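Local coordinates for sensor protein (Vibrio cholerae O1 biovar El Tor, PDB 3MXQ) that probably acts as a sensor histidine kinase that autophosphorylates from ATP in a phosphorelay, this fragment being its N-terminal PAS-type sensor domain, at residues S32-I37 / E49-R54; N121-P126 / C140-T145. One frame throughout, in Å; residues are numbered along the deposited sequence.

Contact 1. Residues S32-I37 / E49-R54; sequences SFALCI and EYFESR
Ser32 lies over one face of the Tyr50 ring: its CB stands 4.1 Å from the ring centroid, 18° off the normal, a CH-pi contact displaced toward the rim. Ala34 instead meets the ring at its edge, CA in the ring plane, while its CB packs against Phe51 CD1 at 3.6 Å. Farther along the strand, Cys36 CB reaches Phe51 CE1 at 3.9 Å, and its SG stands obliquely to the same ring, 5.0 Å from the centroid, a sulfur-aromatic contact. Both aromatic side chains leave the helix with CG anti to the backbone N (chi1 near -170° in each), which directs the two rings onto successive parts of 32-37. A second shell holds the Tyr50 end: Arg54 NH1 donates to Tyr50 OH at 3.1 Å, tilted from the guanidinium plane. Tyr50 OH is further bonded to Glu49 of the second subunit. A short helix of the PAS fold here packs across the antiparallel sheet: helix 49-53 crosses strand 34-37 at 106°, their axes 6.4 Å apart, on the sheet face that carries Ala34 and Cys36. Strand 34-39 lies between strands 44-47 and 134-145, with Leu103 beside Ala34.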
ATOM      1  N   SER A  32      -4.216   4.775   6.262  1.00 31.86           N
ATOM      2  CA  SER A  32      -3.728   6.127   6.054  1.00 31.55           C
ATOM      3  C   SER A  32      -3.333   6.767   7.379  1.00 30.78           C
ATOM      4  O   SER A  32      -3.899   6.458   8.416  1.00 31.05           O
ATOM      5  CB  SER A  32      -4.738   6.976   5.278  1.00 31.67           C
ATOM      6  OG  SER A  32      -5.907   7.203   6.033  1.00 32.43           O
ATOM      7  N   PHE A  33      -2.328   7.627   7.337  1.00 29.90           N
ATOM      8  CA  PHE A  33      -1.801   8.257   8.533  1.00 28.99           C
ATOM      9  C   PHE A  33      -1.224   9.595   8.170  1.00 28.74           C
ATOM     10  O   PHE A  33      -0.929   9.838   7.017  1.00 29.22           O
ATOM     11  CB  PHE A  33      -0.713   7.393   9.173  1.00 29.17           C
ATOM     12  CG  PHE A  33       0.489   7.148   8.292  1.00 27.82           C
ATOM     13  CD1 PHE A  33       0.418   6.278   7.207  1.00 27.05           C
ATOM     14  CD2 PHE A  33       1.703   7.758   8.575  1.00 27.38           C
ATOM     15  CE1 PHE A  33       1.537   6.035   6.398  1.00 26.18           C
ATOM     16  CE2 PHE A  33       2.828   7.520   7.777  1.00 27.12           C
ATOM     17  CZ  PHE A  33       2.741   6.656   6.680  1.00 26.07           C
ATOM     18  N   ALA A  34      -1.056  10.462   9.152  1.00 28.14           N
ATOM     19  CA  ALA A  34      -0.448  11.756   8.928  1.00 27.87           C
ATOM     20  C   ALA A  34       1.055  11.602   9.038  1.00 27.96           C
ATOM     21  O   ALA A  34       1.552  10.829   9.857  1.00 27.97           O
ATOM     22  CB  ALA A  34      -0.951  12.738   9.935  1.00 27.50           C
ATOM     23  N   LEU A  35       1.776  12.335   8.198  1.00 28.75           N
ATOM     24  CA  LEU A  35       3.229  12.242   8.147  1.00 29.33           C
ATOM     25  C   LEU A  35       3.843  13.604   7.955  1.00 29.94           C
ATOM     26  O   LEU A  35       3.413  14.370   7.094  1.00 30.16           O
ATOM     27  CB  LEU A  35       3.689  11.315   7.024  1.00 29.42           C
ATOM     28  CG  LEU A  35       5.217  11.270   6.907  1.00 30.76           C
ATOM     29  CD1 LEU A  35       5.763   9.834   6.857  1.00 32.45           C
ATOM     30  CD2 LEU A  35       5.718  12.114   5.733  1.00 31.71           C
ATOM     31  N   CYS A  36       4.879  13.877   8.739  1.00 30.87           N
ATOM     32  CA  CYS A  36       5.524  15.175   8.750  1.00 32.20           C
ATOM     33  C   CYS A  36       7.020  15.029   9.003  1.00 32.36           C
ATOM     34  O   CYS A  36       7.412  14.338   9.933  1.00 32.63           O
ATOM     35  CB  CYS A  36       4.902  15.989   9.867  1.00 32.43           C
ATOM     36  SG  CYS A  36       5.595  17.603   9.987  1.00 36.75           S
ATOM     37  N   ILE A  37       7.860  15.655   8.191  1.00 33.37           N
ATOM     38  CA  ILE A  37       9.291  15.647   8.495  1.00 34.51           C
ATOM     39  C   ILE A  37       9.678  17.019   9.020  1.00 35.57           C
ATOM     40  O   ILE A  37       9.321  18.046   8.428  1.00 35.75           O
ATOM     41  CB  ILE A  37      10.219  15.345   7.260  1.00 34.50           C
ATOM     42  CG1 ILE A  37       9.677  14.238   6.352  1.00 34.97           C
ATOM     43  CG2 ILE A  37      11.656  15.028   7.715  1.00 33.79           C
ATOM     44  CD1 ILE A  37       9.674  12.857   6.956  1.00 36.94           C
ATOM     45  N   GLU A  49      -0.237  14.750   2.200  1.00 45.85           N
ATOM     46  CA  GLU A  49      -1.545  15.252   1.780  1.00 47.06           C
ATOM     47  C   GLU A  49      -2.539  14.954   2.901  1.00 46.83           C
ATOM     48  O   GLU A  49      -3.352  15.791   3.246  1.00 46.86           O
ATOM     49  CB  GLU A  49      -1.984  14.568   0.465  1.00 47.42           C
ATOM     50  CG  GLU A  49      -3.161  15.240  -0.270  1.00 50.86           C
ATOM     51  CD  GLU A  49      -3.420  14.670  -1.690  1.00 54.76           C
ATOM     52  OE1 GLU A  49      -2.545  13.938  -2.242  1.00 56.24           O
ATOM     53  OE2 GLU A  49      -4.510  14.966  -2.258  1.00 56.63           O
ATOM     54  N   TYR A  50      -2.444  13.761   3.478  1.00 47.19           N
ATOM     55  CA  TYR A  50      -3.333  13.345   4.548  1.00 47.73           C
ATOM     56  C   TYR A  50      -3.217  14.237   5.788  1.00 48.38           C
ATOM     57  O   TYR A  50      -4.216  14.481   6.466  1.00 48.56           O
ATOM     58  CB  TYR A  50      -3.079  11.886   4.908  1.00 47.49           C
ATOM     59  CG  TYR A  50      -4.102  11.318   5.853  1.00 48.75           C
ATOM     60  CD1 TYR A  50      -5.360  10.935   5.400  1.00 50.17           C
ATOM     61  CD2 TYR A  50      -3.814  11.167   7.206  1.00 49.91           C
ATOM     62  CE1 TYR A  50      -6.313  10.414   6.274  1.00 52.40           C
ATOM     63  CE2 TYR A  50      -4.751  10.640   8.096  1.00 51.82           C
ATOM     64  CZ  TYR A  50      -5.997  10.267   7.624  1.00 52.80           C
ATOM     65  OH  TYR A  50      -6.934   9.759   8.498  1.00 55.01           O
ATOM     66  N   PHE A  51      -2.004  14.713   6.074  1.00 49.17           N
ATOM     67  CA  PHE A  51      -1.747  15.656   7.167  1.00 49.94           C
ATOM     68  C   PHE A  51      -2.445  16.978   6.890  1.00 51.30           C
ATOM     69  O   PHE A  51      -3.174  17.469   7.751  1.00 51.28           O
ATOM     70  CB  PHE A  51      -0.235  15.874   7.332  1.00 49.80           C
ATOM     71  CG  PHE A  51       0.170  16.593   8.605  1.00 48.59           C
ATOM     72  CD1 PHE A  51       0.773  15.903   9.643  1.00 48.44           C
ATOM     73  CD2 PHE A  51       0.007  17.962   8.742  1.00 48.52           C
ATOM     74  CE1 PHE A  51       1.168  16.565  10.817  1.00 47.91           C
ATOM     75  CE2 PHE A  51       0.398  18.625   9.917  1.00 47.96           C
ATOM     76  CZ  PHE A  51       0.975  17.927  10.942  1.00 46.99           C
ATOM     77  N   GLU A  52      -2.235  17.536   5.692  1.00 52.88           N
ATOM     78  CA  GLU A  52      -2.861  18.802   5.279  1.00 54.92           C
ATOM     79  C   GLU A  52      -4.357  18.773   5.475  1.00 55.69           C
ATOM     80  O   GLU A  52      -4.926  19.690   6.058  1.00 56.15           O
ATOM     81  CB  GLU A  52      -2.615  19.114   3.807  1.00 55.33           C
ATOM     82  CG  GLU A  52      -1.171  19.290   3.405  1.00 58.42           C
ATOM     83  CD  GLU A  52      -1.008  19.557   1.908  1.00 62.41           C
ATOM     84  OE1 GLU A  52      -1.706  20.470   1.387  1.00 64.35           O
ATOM     85  OE2 GLU A  52      -0.175  18.866   1.262  1.00 63.73           O
ATOM     86  N   SER A  53      -4.985  17.718   4.974  1.00 56.69           N
ATOM     87  CA  SER A  53      -6.427  17.614   4.952  1.00 57.95           C
ATOM     88  C   SER A  53      -7.026  17.661   6.355  1.00 58.90           C
ATOM     89  O   SER A  53      -8.199  18.013   6.522  1.00 59.30           O
ATOM     90  CB  SER A  53      -6.861  16.343   4.214  1.00 57.96           C
ATOM     91  OG  SER A  53      -6.438  15.178   4.900  1.00 58.13           O
ATOM     92  N   ARG A  54      -6.220  17.352   7.365  1.00 59.61           N
ATOM     93  CA  ARG A  54      -6.738  17.270   8.729  1.00 60.66           C
ATOM     94  C   ARG A  54      -6.341  18.427   9.648  1.00 60.86           C
ATOM     95  O   ARG A  54      -6.705  18.454  10.817  1.00 61.14           O
ATOM     96  CB  ARG A  54      -6.409  15.908   9.327  1.00 60.84           C
ATOM     97  CG  ARG A  54      -7.060  14.780   8.517  1.00 63.18           C
ATOM     98  CD  ARG A  54      -6.949  13.429   9.181  1.00 65.54           C
ATOM     99  NE  ARG A  54      -7.093  13.558  10.623  1.00 68.09           N
ATOM    100  CZ  ARG A  54      -6.829  12.591  11.490  1.00 69.23           C
ATOM    101  NH1 ARG A  54      -6.426  11.397  11.066  1.00 69.58           N
ATOM    102  NH2 ARG A  54      -6.973  12.825  12.789  1.00 70.29           N
TER

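Contact 2. Residues N121-P126 / C140-T145; sequences NLEVIP and CVYDVT
Asn121 and Tyr142 form an antiparallel hydrogen-bonded pair, Asn121 N to Tyr142 O at 2.7 Å and Tyr142 N to Asn121 O at 2.8 Å. Glu123 and Cys140 repeat the pattern, with Glu123 N to Cys140 O at 3.0 Å and Cys140 N to Glu123 O at 3.1 Å. Between them Leu122 and Val141 make a non-hydrogen-bonded pair, where Val141 CA approaches Asn121 O at 3.4 Å as a CA-H...O contact. On the Leu122 and Val141 face, Leu122 CD1 packs on Val141 CG2 at 4.0 Å. The other face is more polar. Glu123 CB lies in the plane of the Tyr142 ring at its edge; CG anti to the backbone N (chi1 -171°) and an extended chain beyond it bring OE2 to 3.0 Å from Tyr142 OH, the carboxylate turned 75° from the ring. Arg21 of the second subunit grips both ends, by salt bridge to Glu123 and hydrogen bond to Tyr142 OH, which probably offsets the carboxylate's charge. Asn121 also reaches past its pair, ND2 touching Val144 CG2 at 3.4 Å. The hairpin 118-128/134-145 supplies the last two strands of the five-stranded antiparallel PAS sheet, order 2-1-5-4-3, with 134-145 in the middle.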
ATOM      1  N   ASN A 121      -2.138   7.336  18.002  1.00 45.19           N
ATOM      2  CA  ASN A 121      -0.770   6.943  18.293  1.00 41.70           C
ATOM      3  C   ASN A 121       0.209   7.865  17.572  1.00 39.44           C
ATOM      4  O   ASN A 121      -0.098   8.407  16.499  1.00 38.94           O
ATOM      5  CB  ASN A 121      -0.522   5.490  17.890  1.00 41.71           C
ATOM      6  CG  ASN A 121      -1.089   4.495  18.883  1.00 41.64           C
ATOM      7  OD1 ASN A 121      -1.030   4.699  20.090  1.00 42.23           O
ATOM      8  ND2 ASN A 121      -1.615   3.389  18.374  1.00 42.45           N
ATOM      9  N   LEU A 122       1.380   8.038  18.182  1.00 37.09           N
ATOM     10  CA  LEU A 122       2.433   8.907  17.661  1.00 34.67           C
ATOM     11  C   LEU A 122       3.747   8.163  17.572  1.00 33.89           C
ATOM     12  O   LEU A 122       4.165   7.488  18.523  1.00 34.03           O
ATOM     13  CB  LEU A 122       2.600  10.138  18.553  1.00 33.95           C
ATOM     14  CG  LEU A 122       3.830  11.006  18.316  1.00 32.64           C
ATOM     15  CD1 LEU A 122       3.771  11.706  16.994  1.00 31.57           C
ATOM     16  CD2 LEU A 122       3.935  12.030  19.419  1.00 32.81           C
ATOM     17  N   GLU A 123       4.399   8.304  16.425  1.00 33.04           N
ATOM     18  CA  GLU A 123       5.693   7.675  16.172  1.00 32.22           C
ATOM     19  C   GLU A 123       6.672   8.761  15.785  1.00 31.17           C
ATOM     20  O   GLU A 123       6.415   9.540  14.880  1.00 31.12           O
ATOM     21  CB  GLU A 123       5.571   6.629  15.063  1.00 32.46           C
ATOM     22  CG  GLU A 123       6.807   5.775  14.876  1.00 35.66           C
ATOM     23  CD  GLU A 123       6.536   4.419  14.168  1.00 39.94           C
ATOM     24  OE1 GLU A 123       6.999   3.373  14.729  1.00 42.43           O
ATOM     25  OE2 GLU A 123       5.887   4.396  13.073  1.00 40.15           O
ATOM     26  N   VAL A 124       7.777   8.831  16.511  1.00 30.93           N
ATOM     27  CA  VAL A 124       8.865   9.758  16.205  1.00 30.48           C
ATOM     28  C   VAL A 124      10.104   8.971  15.769  1.00 30.52           C
ATOM     29  O   VAL A 124      10.598   8.116  16.510  1.00 30.79           O
ATOM     30  CB  VAL A 124       9.195  10.639  17.421  1.00 30.10           C
ATOM     31  CG1 VAL A 124      10.222  11.682  17.045  1.00 30.26           C
ATOM     32  CG2 VAL A 124       7.931  11.329  17.928  1.00 29.48           C
ATOM     33  N   ILE A 125      10.592   9.249  14.570  1.00 30.61           N
ATOM     34  CA  ILE A 125      11.754   8.540  14.038  1.00 31.36           C
ATOM     35  C   ILE A 125      12.845   9.527  13.632  1.00 33.05           C
ATOM     36  O   ILE A 125      12.626  10.371  12.745  1.00 33.16           O
ATOM     37  CB  ILE A 125      11.407   7.729  12.781  1.00 30.97           C
ATOM     38  CG1 ILE A 125      10.310   6.689  13.062  1.00 30.38           C
ATOM     39  CG2 ILE A 125      12.656   7.082  12.224  1.00 30.48           C
ATOM     40  CD1 ILE A 125       9.453   6.334  11.839  1.00 28.40           C
ATOM     41  N   PRO A 126      14.036   9.408  14.252  1.00 34.54           N
ATOM     42  CA  PRO A 126      15.169  10.261  13.909  1.00 36.08           C
ATOM     43  C   PRO A 126      15.705   9.912  12.533  1.00 37.87           C
ATOM     44  O   PRO A 126      15.534   8.780  12.102  1.00 38.32           O
ATOM     45  CB  PRO A 126      16.201   9.922  14.980  1.00 35.86           C
ATOM     46  CG  PRO A 126      15.824   8.589  15.492  1.00 35.20           C
ATOM     47  CD  PRO A 126      14.374   8.408  15.280  1.00 34.55           C
ATOM     48  N   CYS A 140       4.705  10.597  12.536  1.00 33.47           N
ATOM     49  CA  CYS A 140       3.588   9.923  11.938  1.00 33.88           C
ATOM     50  C   CYS A 140       2.529   9.830  12.997  1.00 33.92           C
ATOM     51  O   CYS A 140       2.807   9.407  14.123  1.00 34.26           O
ATOM     52  CB  CYS A 140       4.008   8.527  11.497  1.00 34.16           C
ATOM     53  SG  CYS A 140       5.462   8.497  10.388  1.00 37.83           S
ATOM     54  N   VAL A 141       1.315  10.244  12.662  1.00 34.18           N
ATOM     55  CA  VAL A 141       0.220  10.161  13.625  1.00 34.44           C
ATOM     56  C   VAL A 141      -0.818   9.178  13.121  1.00 35.54           C
ATOM     57  O   VAL A 141      -1.345   9.342  12.028  1.00 35.41           O
ATOM     58  CB  VAL A 141      -0.386  11.553  13.946  1.00 34.10           C
ATOM     59  CG1 VAL A 141      -1.583  11.419  14.886  1.00 33.24           C
ATOM     60  CG2 VAL A 141       0.679  12.459  14.557  1.00 32.72           C
ATOM     61  N   TYR A 142      -1.075   8.149  13.926  1.00 37.11           N
ATOM     62  CA  TYR A 142      -1.977   7.061  13.569  1.00 39.16           C
ATOM     63  C   TYR A 142      -3.245   7.140  14.361  1.00 41.66           C
ATOM     64  O   TYR A 142      -3.214   7.466  15.528  1.00 41.31           O
ATOM     65  CB  TYR A 142      -1.342   5.709  13.865  1.00 38.39           C
ATOM     66  CG  TYR A 142      -0.041   5.470  13.158  1.00 36.80           C
ATOM     67  CD1 TYR A 142      -0.011   4.915  11.880  1.00 33.74           C
ATOM     68  CD2 TYR A 142       1.169   5.769  13.785  1.00 36.48           C
ATOM     69  CE1 TYR A 142       1.172   4.689  11.241  1.00 33.35           C
ATOM     70  CE2 TYR A 142       2.373   5.547  13.145  1.00 35.91           C
ATOM     71  CZ  TYR A 142       2.363   5.004  11.870  1.00 35.05           C
ATOM     72  OH  TYR A 142       3.566   4.783  11.243  1.00 36.80           O
ATOM     73  N   ASP A 143      -4.352   6.780  13.723  1.00 45.57           N
ATOM     74  CA  ASP A 143      -5.662   6.774  14.357  1.00 49.59           C
ATOM     75  C   ASP A 143      -6.143   5.366  14.640  1.00 52.76           C
ATOM     76  O   ASP A 143      -6.187   4.537  13.739  1.00 53.26           O
ATOM     77  CB  ASP A 143      -6.662   7.493  13.466  1.00 49.23           C
ATOM     78  CG  ASP A 143      -6.659   8.982  13.699  1.00 50.87           C
ATOM     79  OD1 ASP A 143      -7.481   9.454  14.518  1.00 53.69           O
ATOM     80  OD2 ASP A 143      -5.821   9.689  13.113  1.00 51.10           O
ATOM     81  N   VAL A 144      -6.487   5.095  15.893  1.00 57.07           N
ATOM     82  CA  VAL A 144      -7.082   3.808  16.280  1.00 61.93           C
ATOM     83  C   VAL A 144      -8.529   3.989  16.779  1.00 66.03           C
ATOM     84  O   VAL A 144      -8.913   5.070  17.215  1.00 66.02           O
ATOM     85  CB  VAL A 144      -6.228   3.062  17.349  1.00 61.44           C
ATOM     86  CG1 VAL A 144      -6.588   1.591  17.402  1.00 61.40           C
ATOM     87  CG2 VAL A 144      -4.760   3.196  17.060  1.00 61.06           C
ATOM     88  N   THR A 145      -9.317   2.920  16.696  1.00 71.73           N
ATOM     89  CA  THR A 145     -10.728   2.925  17.078  1.00 77.49           C
ATOM     90  C   THR A 145     -11.058   1.640  17.843  1.00 81.42           C
ATOM     91  O   THR A 145     -10.918   0.540  17.302  1.00 81.67           O
ATOM     92  CB  THR A 145     -11.621   3.042  15.820  1.00 77.43           C
ATOM     93  OG1 THR A 145     -11.170   4.147  15.024  1.00 78.17           O
ATOM     94  CG2 THR A 145     -13.091   3.237  16.192  1.00 77.49           C
TER

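Contacts 1 and 2 lie 11 Å apart between centres and meet directly, because strands 34-39 and 134-145 are neighbours in one sheet. Backbone joins them where Val141 N lies 2.9 Å from Ala34 O, a probable hydrogen bond. A salt bridge runs from Arg54 NH1 to Asp143 OD2 at 2.7 Å, tying the end of the helix segment to the last strand. Phe33 provides the apolar link, its CB 3.7 Å from Tyr142 CD1 and its ring about 20° from the Tyr142 plane. The helix thus packs on one part of the PAS sheet while the hairpin builds another, and both contacts also touch the second subunit.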